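Side-chain contacts in rRNA N-glycosidase (Bougainvillea spectabilis, PDB 3CTK), which is a plant ribosome-inactivating protein, a single chain pairing a mixed beta-sheet with a largely helical portion: residues S164-A167 with Y171-T174; V123-L128 with L194-G199; G73-W78 with K97-V102. One frame throughout, in Å; residues are numbered along the deposited sequence.

Contact 1: S164-A167 with Y171-T174; sequences SEAA and YIET
Ile-172 turns CG1 anti to its carbonyl carbon (chi1 -62°) and runs straight on from there (chi2 -177°), an arrangement that sets CD1 alongside Glu-165 CB at 3.8 Å and leaves CG2 lying against the backbone of Ala-166, 4.0 Å from its CA. The isoleucine thus clasps the turn of the opposing helix with both branches. At Ala-166, whose side chain is a single methyl, the backbones are close: its CA is 4.4 Å from that of Glu-173, and its carbonyl O lies 3.8 Å from Glu-173 CB. The pair forms where helix 149-168 ends and helix 170-180 starts after a sharp bend, the first carrying the Glu-x-x-Arg stretch that recurs in ribosome-inactivating proteins. No hydrogen bond links the segments directly. Instead, Arg-22 of helix 14-25 joins them, its NH2 bonding to Ala-166 O and forming a salt bridge with Glu-173 OE1. Glu-165 bends at chi2 (-69°), which leads its carboxylate away from Ile-172 to the hydroxyl of Tyr-114 and to a salt bridge with Arg-168. Tyr-14 and Ile-18 pack on Ala-166 and Glu-173, while Glu-195 touches both Glu-165 and Ile-172.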
loop_
_atom_site.group_PDB
_atom_site.type_symbol
_atom_site.label_atom_id
_atom_site.label_comp_id
_atom_site.label_asym_id
_atom_site.label_seq_id
_atom_site.Cartn_x
_atom_site.Cartn_y
_atom_site.Cartn_z
ATOM N N SER A 164 -0.058 -1.451 -1.288
ATOM C CA SER A 164 -1.144 -0.522 -0.987
ATOM C C SER A 164 -1.435 0.479 -2.101
ATOM O O SER A 164 -2.583 0.618 -2.531
ATOM C CB SER A 164 -0.849 0.253 0.296
ATOM O OG SER A 164 -0.792 -0.614 1.410
ATOM N N GLU A 165 -0.408 1.187 -2.559
ATOM C CA GLU A 165 -0.605 2.187 -3.607
ATOM C C GLU A 165 -1.030 1.556 -4.933
ATOM O O GLU A 165 -1.813 2.146 -5.684
ATOM C CB GLU A 165 0.673 3.016 -3.797
ATOM C CG GLU A 165 1.175 3.697 -2.520
ATOM C CD GLU A 165 0.278 4.832 -2.031
ATOM O OE1 GLU A 165 -0.886 4.927 -2.479
ATOM O OE2 GLU A 165 0.742 5.626 -1.180
ATOM N N ALA A 166 -0.521 0.360 -5.220
ATOM C CA ALA A 166 -0.874 -0.344 -6.451
ATOM C C ALA A 166 -2.344 -0.764 -6.395
ATOM O O ALA A 166 -3.045 -0.762 -7.409
ATOM C CB ALA A 166 0.018 -1.564 -6.634
ATOM N N ALA A 167 -2.810 -1.132 -5.206
ATOM C CA ALA A 167 -4.202 -1.524 -5.033
ATOM C C ALA A 167 -5.094 -0.302 -5.273
ATOM O O ALA A 167 -6.130 -0.392 -5.931
ATOM C CB ALA A 167 -4.423 -2.068 -3.621
ATOM N N TYR A 171 -2.812 2.807 -12.279
ATOM C CA TYR A 171 -1.642 3.390 -12.934
ATOM C C TYR A 171 -0.357 2.870 -12.294
ATOM O O TYR A 171 0.593 2.493 -12.990
ATOM C CB TYR A 171 -1.647 4.919 -12.836
ATOM C CG TYR A 171 -0.437 5.539 -13.506
ATOM C CD1 TYR A 171 -0.376 5.672 -14.894
ATOM C CD2 TYR A 171 0.675 5.927 -12.758
ATOM C CE1 TYR A 171 0.762 6.173 -15.520
ATOM C CE2 TYR A 171 1.822 6.430 -13.378
ATOM C CZ TYR A 171 1.856 6.547 -14.756
ATOM O OH TYR A 171 2.987 7.032 -15.372
ATOM N N ILE A 172 -0.332 2.859 -10.964
ATOM C CA ILE A 172 0.835 2.388 -10.232
ATOM C C ILE A 172 0.993 0.881 -10.424
ATOM O O ILE A 172 2.106 0.384 -10.581
ATOM C CB ILE A 172 0.723 2.746 -8.724
ATOM C CG1 ILE A 172 0.684 4.270 -8.572
ATOM C CG2 ILE A 172 1.908 2.177 -7.946
ATOM C CD1 ILE A 172 0.634 4.761 -7.125
ATOM N N GLU A 173 -0.118 0.150 -10.427
ATOM C CA GLU A 173 -0.050 -1.291 -10.640
ATOM C C GLU A 173 0.614 -1.557 -11.994
ATOM O O GLU A 173 1.457 -2.451 -12.125
ATOM C CB GLU A 173 -1.450 -1.911 -10.642
ATOM C CG GLU A 173 -1.435 -3.418 -10.867
ATOM C CD GLU A 173 -2.794 -3.983 -11.222
ATOM O OE1 GLU A 173 -3.787 -3.217 -11.251
ATOM O OE2 GLU A 173 -2.868 -5.204 -11.478
ATOM N N THR A 174 0.244 -0.768 -12.999
ATOM C CA THR A 174 0.809 -0.953 -14.331
ATOM C C THR A 174 2.297 -0.628 -14.384
ATOM O O THR A 174 3.047 -1.277 -15.112
ATOM C CB THR A 174 0.049 -0.123 -15.383
ATOM O OG1 THR A 174 -1.311 -0.572 -15.442
ATOM C CG2 THR A 174 0.672 -0.298 -16.758
#

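Contact 2: V123-L128 with L194-G199; sequences VDRKDL and LENNWG
Asn-196 OD1 is gripped by both terminal nitrogens of Arg-125, NH1 and NH2 each donating to it at 3.0 Å. The NH2 bond lies in the carbonyl plane and uses a lone pair, whereas NH1 reaches the same oxygen from a position tilted 35° from that plane. The oxygen sits near the guanidinium plane at its end, but the amide itself is turned 69° against the guanidinium, so the fork closes on one atom instead of pairing flat with the whole amide. A second bond from Arg-125 NH1 goes to Glu-195 OE1 at 2.9 Å, meeting the oxygen nearly end-on to its C-O bond and forming a salt bridge. Here the two flat groups are almost coplanar, and the two chains run alongside one another in opposite senses, which also brings Arg-125 CD to 3.5 Å from Glu-195 OE1. A bend at chi3 of the arginine (-76°) turns its otherwise extended chain toward these acceptors. With NH1 shared between two oxygens and NH2 bound to one of them, rotation of the guanidinium is probably well restricted. The arginine therefore reaches from the loop between helices 114-121 and 132-142 to the last turn of helix 189-196, with Tyr-114 of helix 114-121 adding a cation-pi contact and Gln-161 of helix 149-168 also touching it.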
loop_
_atom_site.group_PDB
_atom_site.type_symbol
_atom_site.label_atom_id
_atom_site.label_comp_id
_atom_site.label_asym_id
_atom_site.label_seq_id
_atom_site.Cartn_x
_atom_site.Cartn_y
_atom_site.Cartn_z
ATOM N N VAL A 123 16.393 8.029 2.874
ATOM C CA VAL A 123 16.321 8.052 1.419
ATOM C C VAL A 123 14.892 8.401 1.020
ATOM O O VAL A 123 13.934 7.855 1.567
ATOM C CB VAL A 123 16.711 6.684 0.800
ATOM C CG1 VAL A 123 15.750 5.605 1.263
ATOM C CG2 VAL A 123 16.713 6.783 -0.728
ATOM N N ASP A 124 14.748 9.320 0.072
ATOM C CA ASP A 124 13.422 9.730 -0.367
ATOM C C ASP A 124 12.824 8.774 -1.400
ATOM O O ASP A 124 13.550 8.054 -2.089
ATOM C CB ASP A 124 13.479 11.147 -0.937
ATOM C CG ASP A 124 12.454 12.063 -0.301
ATOM O OD1 ASP A 124 11.240 11.783 -0.431
ATOM O OD2 ASP A 124 12.862 13.054 0.339
ATOM N N ARG A 125 11.495 8.777 -1.505
ATOM C CA ARG A 125 10.790 7.905 -2.442
ATOM C C ARG A 125 11.317 7.964 -3.874
ATOM O O ARG A 125 11.443 6.934 -4.538
ATOM C CB ARG A 125 9.295 8.237 -2.458
ATOM C CG ARG A 125 8.503 7.730 -1.265
ATOM C CD ARG A 125 7.045 8.169 -1.377
ATOM N NE ARG A 125 6.878 9.583 -1.053
ATOM C CZ ARG A 125 5.791 10.297 -1.328
ATOM N NH1 ARG A 125 4.757 9.739 -1.947
ATOM N NH2 ARG A 125 5.731 11.572 -0.965
ATOM N N LYS A 126 11.623 9.164 -4.352
ATOM C CA LYS A 126 12.106 9.322 -5.719
ATOM C C LYS A 126 13.446 8.638 -5.983
ATOM O O LYS A 126 13.774 8.349 -7.135
ATOM C CB LYS A 126 12.214 10.806 -6.076
ATOM C CG LYS A 126 13.346 11.537 -5.376
ATOM C CD LYS A 126 13.418 12.988 -5.821
ATOM C CE LYS A 126 14.600 13.698 -5.186
ATOM N NZ LYS A 126 14.506 13.717 -3.701
ATOM N N ASP A 127 14.211 8.373 -4.924
ATOM C CA ASP A 127 15.521 7.734 -5.064
ATOM C C ASP A 127 15.573 6.262 -4.663
ATOM O O ASP A 127 16.612 5.617 -4.812
ATOM C CB ASP A 127 16.573 8.495 -4.247
ATOM C CG ASP A 127 16.671 9.951 -4.638
ATOM O OD1 ASP A 127 16.727 10.228 -5.852
ATOM O OD2 ASP A 127 16.702 10.816 -3.736
ATOM N N LEU A 128 14.467 5.730 -4.156
ATOM C CA LEU A 128 14.432 4.334 -3.730
ATOM C C LEU A 128 13.851 3.419 -4.805
ATOM O O LEU A 128 12.694 3.564 -5.199
ATOM C CB LEU A 128 13.617 4.197 -2.440
ATOM C CG LEU A 128 13.611 2.812 -1.788
ATOM C CD1 LEU A 128 15.029 2.434 -1.381
ATOM C CD2 LEU A 128 12.699 2.822 -0.567
ATOM N N LEU A 194 0.074 10.756 -7.350
ATOM C CA LEU A 194 -1.130 9.994 -7.027
ATOM C C LEU A 194 -1.072 9.526 -5.575
ATOM O O LEU A 194 -2.067 9.596 -4.851
ATOM C CB LEU A 194 -1.273 8.793 -7.976
ATOM C CG LEU A 194 -1.613 9.136 -9.437
ATOM C CD1 LEU A 194 -1.560 7.889 -10.294
ATOM C CD2 LEU A 194 -2.996 9.763 -9.512
ATOM N N GLU A 195 0.098 9.057 -5.148
ATOM C CA GLU A 195 0.275 8.600 -3.772
ATOM C C GLU A 195 -0.058 9.718 -2.783
ATOM O O GLU A 195 -0.654 9.473 -1.732
ATOM C CB GLU A 195 1.720 8.135 -3.542
ATOM C CG GLU A 195 2.104 6.859 -4.281
ATOM C CD GLU A 195 3.555 6.461 -4.044
ATOM O OE1 GLU A 195 4.251 7.176 -3.288
ATOM O OE2 GLU A 195 3.999 5.437 -4.615
ATOM N N ASN A 196 0.323 10.943 -3.124
ATOM C CA ASN A 196 0.073 12.084 -2.252
ATOM C C ASN A 196 -1.356 12.612 -2.296
ATOM O O ASN A 196 -1.727 13.433 -1.455
ATOM C CB ASN A 196 1.007 13.254 -2.594
ATOM C CG ASN A 196 2.478 12.903 -2.461
ATOM O OD1 ASN A 196 2.866 12.084 -1.628
ATOM N ND2 ASN A 196 3.309 13.544 -3.277
ATOM N N ASN A 197 -2.157 12.152 -3.254
ATOM C CA ASN A 197 -3.520 12.663 -3.388
ATOM C C ASN A 197 -4.678 11.669 -3.419
ATOM O O ASN A 197 -5.761 12.007 -3.897
ATOM C CB ASN A 197 -3.621 13.541 -4.641
ATOM C CG ASN A 197 -2.802 14.806 -4.535
ATOM O OD1 ASN A 197 -1.656 14.863 -4.986
ATOM N ND2 ASN A 197 -3.380 15.830 -3.928
ATOM N N TRP A 198 -4.479 10.464 -2.903
ATOM C CA TRP A 198 -5.558 9.478 -2.925
ATOM C C TRP A 198 -6.845 9.990 -2.284
ATOM O O TRP A 198 -7.929 9.856 -2.859
ATOM C CB TRP A 198 -5.116 8.197 -2.222
ATOM C CG TRP A 198 -6.141 7.108 -2.267
ATOM C CD1 TRP A 198 -6.676 6.531 -3.384
ATOM C CD2 TRP A 198 -6.710 6.423 -1.148
ATOM N NE1 TRP A 198 -7.540 5.524 -3.030
ATOM C CE2 TRP A 198 -7.581 5.436 -1.661
ATOM C CE3 TRP A 198 -6.570 6.546 0.243
ATOM C CZ2 TRP A 198 -8.307 4.571 -0.834
ATOM C CZ3 TRP A 198 -7.291 5.686 1.066
ATOM C CH2 TRP A 198 -8.149 4.711 0.522
ATOM N N GLY A 199 -6.726 10.565 -1.090
ATOM C CA GLY A 199 -7.890 11.080 -0.394
ATOM C C GLY A 199 -8.628 12.158 -1.166
ATOM O O GLY A 199 -9.852 12.100 -1.301
#

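Contact 3: G73-W78 with K97-V102; sequences GYQDKW and KLFPGV
Gln-75 on strand 70-78 lies opposite Phe-99, their CA atoms 7.3 Å apart; Phe-99 follows helix 92-97 and opens a type II beta turn to Val-102, closed by a bond from Val-102 N to Phe-99 O of 3.3 Å. The phenyl ring presents one face to the start of the glutamine side chain: Gln-75 CB stands 3.8 Å from the ring centroid and just 11° off its normal, a CH-pi contact over the face. Leu-98 CB covers the opposite face nearer the rim, leaving the ring between its own neighbour and the strand. Farther along the perimeter, Phe-99 CE1 approaches Tyr-74 C at 3.7 Å. With CG anti to the backbone N (chi1 180°), the glutamine extends past the ring toward the turn, its amide inclined 54° to the ring plane. Gln-75 OE1 ends 3.4 Å from Phe-99 CD2 and 3.5 Å from Val-102 CG2, in van der Waals contact with both, and no hydrogen bond crosses between the segments. Arg-105 binds the loop, its guanidinium donating to the carbonyl oxygens of Leu-98, Phe-99 and Val-102. Phe-99 also rests on Ala-63 and Ala-84 of the two strands flanking 70-78, whereas Tyr-74 points away from the turn and meets Phe-155 and Phe-156 of helix 149-168. The arrangement belongs to a beta-alpha-beta crossover, in which helix 92-97 and its following loop connect the parallel strands 81-88 and 105-108 over one face of the six-stranded mixed sheet of this ribosome-inactivating protein.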
loop_
_atom_site.group_PDB
_atom_site.type_symbol
_atom_site.label_atom_id
_atom_site.label_comp_id
_atom_site.label_asym_id
_atom_site.label_seq_id
_atom_site.Cartn_x
_atom_site.Cartn_y
_atom_site.Cartn_z
ATOM N N GLY A 73 1.692 -2.833 10.150
ATOM C CA GLY A 73 2.776 -3.618 10.712
ATOM C C GLY A 73 2.922 -4.941 9.994
ATOM O O GLY A 73 2.267 -5.176 8.979
ATOM N N TYR A 74 3.787 -5.806 10.505
ATOM C CA TYR A 74 3.995 -7.109 9.892
ATOM C C TYR A 74 4.497 -8.107 10.915
ATOM O O TYR A 74 4.869 -7.741 12.031
ATOM C CB TYR A 74 5.018 -7.016 8.752
ATOM C CG TYR A 74 6.398 -6.568 9.195
ATOM C CD1 TYR A 74 6.727 -5.213 9.260
ATOM C CD2 TYR A 74 7.368 -7.500 9.580
ATOM C CE1 TYR A 74 7.983 -4.793 9.697
ATOM C CE2 TYR A 74 8.630 -7.091 10.022
ATOM C CZ TYR A 74 8.929 -5.736 10.077
ATOM O OH TYR A 74 10.167 -5.324 10.523
ATOM N N GLN A 75 4.494 -9.374 10.531
ATOM C CA GLN A 75 4.986 -10.426 11.402
ATOM C C GLN A 75 6.080 -11.169 10.650
ATOM O O GLN A 75 5.886 -11.588 9.507
ATOM C CB GLN A 75 3.862 -11.395 11.768
ATOM C CG GLN A 75 4.299 -12.537 12.681
ATOM C CD GLN A 75 3.202 -13.560 12.892
ATOM O OE1 GLN A 75 2.288 -13.354 13.689
ATOM N NE2 GLN A 75 3.281 -14.667 12.163
ATOM N N ASP A 76 7.241 -11.300 11.276
ATOM C CA ASP A 76 8.344 -12.026 10.663
ATOM C C ASP A 76 8.815 -13.043 11.696
ATOM O O ASP A 76 8.007 -13.526 12.496
ATOM C CB ASP A 76 9.469 -11.062 10.239
ATOM C CG ASP A 76 10.267 -10.507 11.410
ATOM O OD1 ASP A 76 9.708 -10.318 12.509
ATOM O OD2 ASP A 76 11.470 -10.238 11.209
ATOM N N LYS A 77 10.097 -13.384 11.684
ATOM C CA LYS A 77 10.602 -14.349 12.651
ATOM C C LYS A 77 11.852 -13.857 13.362
ATOM O O LYS A 77 12.607 -13.046 12.832
ATOM C CB LYS A 77 10.919 -15.681 11.962
ATOM C CG LYS A 77 9.827 -16.188 11.040
ATOM C CD LYS A 77 9.425 -17.613 11.374
ATOM C CE LYS A 77 8.060 -17.658 12.032
ATOM N NZ LYS A 77 7.632 -19.049 12.349
ATOM N N TRP A 78 12.043 -14.336 14.583
ATOM C CA TRP A 78 13.227 -14.014 15.369
ATOM C C TRP A 78 13.488 -15.165 16.324
ATOM O O TRP A 78 12.628 -15.531 17.122
ATOM C CB TRP A 78 13.071 -12.722 16.175
ATOM C CG TRP A 78 14.183 -12.579 17.187
ATOM C CD1 TRP A 78 14.132 -12.903 18.515
ATOM C CD2 TRP A 78 15.544 -12.200 16.924
ATOM N NE1 TRP A 78 15.373 -12.757 19.092
ATOM C CE2 TRP A 78 16.257 -12.327 18.139
ATOM C CE3 TRP A 78 16.228 -11.770 15.778
ATOM C CZ2 TRP A 78 17.623 -12.040 18.242
ATOM C CZ3 TRP A 78 17.592 -11.484 15.881
ATOM C CH2 TRP A 78 18.272 -11.620 17.108
ATOM N N LYS A 97 -5.449 -6.641 18.504
ATOM C CA LYS A 97 -5.967 -7.843 17.854
ATOM C C LYS A 97 -5.126 -8.562 16.805
ATOM O O LYS A 97 -5.377 -9.734 16.518
ATOM C CB LYS A 97 -7.348 -7.542 17.269
ATOM C CG LYS A 97 -8.430 -7.434 18.332
ATOM C CD LYS A 97 -9.787 -7.142 17.726
ATOM C CE LYS A 97 -10.890 -7.390 18.741
ATOM N NZ LYS A 97 -10.614 -6.713 20.038
ATOM N N LEU A 98 -4.145 -7.885 16.221
ATOM C CA LEU A 98 -3.312 -8.537 15.214
ATOM C C LEU A 98 -2.288 -9.483 15.821
ATOM O O LEU A 98 -1.804 -9.258 16.932
ATOM C CB LEU A 98 -2.580 -7.499 14.354
ATOM C CG LEU A 98 -3.422 -6.809 13.278
ATOM C CD1 LEU A 98 -2.629 -5.671 12.655
ATOM C CD2 LEU A 98 -3.837 -7.835 12.223
ATOM N N PHE A 99 -1.972 -10.542 15.080
ATOM C CA PHE A 99 -0.974 -11.527 15.497
ATOM C C PHE A 99 -1.173 -11.955 16.948
ATOM O O PHE A 99 -0.273 -11.834 17.779
ATOM C CB PHE A 99 0.413 -10.924 15.302
ATOM C CG PHE A 99 0.579 -10.214 13.980
ATOM C CD1 PHE A 99 1.135 -8.939 13.924
ATOM C CD2 PHE A 99 0.177 -10.822 12.794
ATOM C CE1 PHE A 99 1.289 -8.276 12.701
ATOM C CE2 PHE A 99 0.327 -10.168 11.566
ATOM C CZ PHE A 99 0.885 -8.892 11.526
ATOM N N PRO A 100 -2.360 -12.490 17.263
ATOM C CA PRO A 100 -2.675 -12.932 18.624
ATOM C C PRO A 100 -1.712 -13.972 19.190
ATOM O O PRO A 100 -1.309 -14.907 18.499
ATOM C CB PRO A 100 -4.098 -13.466 18.489
ATOM C CG PRO A 100 -4.122 -13.998 17.082
ATOM C CD PRO A 100 -3.414 -12.900 16.318
ATOM N N GLY A 101 -1.336 -13.791 20.451
ATOM C CA GLY A 101 -0.445 -14.733 21.097
ATOM C C GLY A 101 1.038 -14.498 20.899
ATOM O O GLY A 101 1.846 -15.055 21.636
ATOM N N VAL A 102 1.406 -13.693 19.905
ATOM C CA VAL A 102 2.819 -13.403 19.648
ATOM C C VAL A 102 3.297 -12.424 20.724
ATOM O O VAL A 102 2.818 -11.293 20.794
ATOM C CB VAL A 102 3.003 -12.786 18.238
ATOM C CG1 VAL A 102 4.476 -12.467 17.985
ATOM C CG2 VAL A 102 2.481 -13.762 17.181
#

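In the fold
Contact 3 comes first along the chain and closes before contact 1 opens; it joins a strand of the six-stranded sheet to the loop before strand 105-108, with its centre about 26 Å from that of contact 1 and about 27 Å from that of contact 2. The latter two lie in the helical part, their centres about 12 Å apart, and contact 1 is nested within the span of chain that contact 2 closes. They touch where helices 149-168, 170-180 and 189-196 meet, among other places through Tyr-171 with Leu-194. Contacts 2 and 3 lie on opposite sides of the chain's centre, and helix 149-168 packs against both the sheet and the other helices.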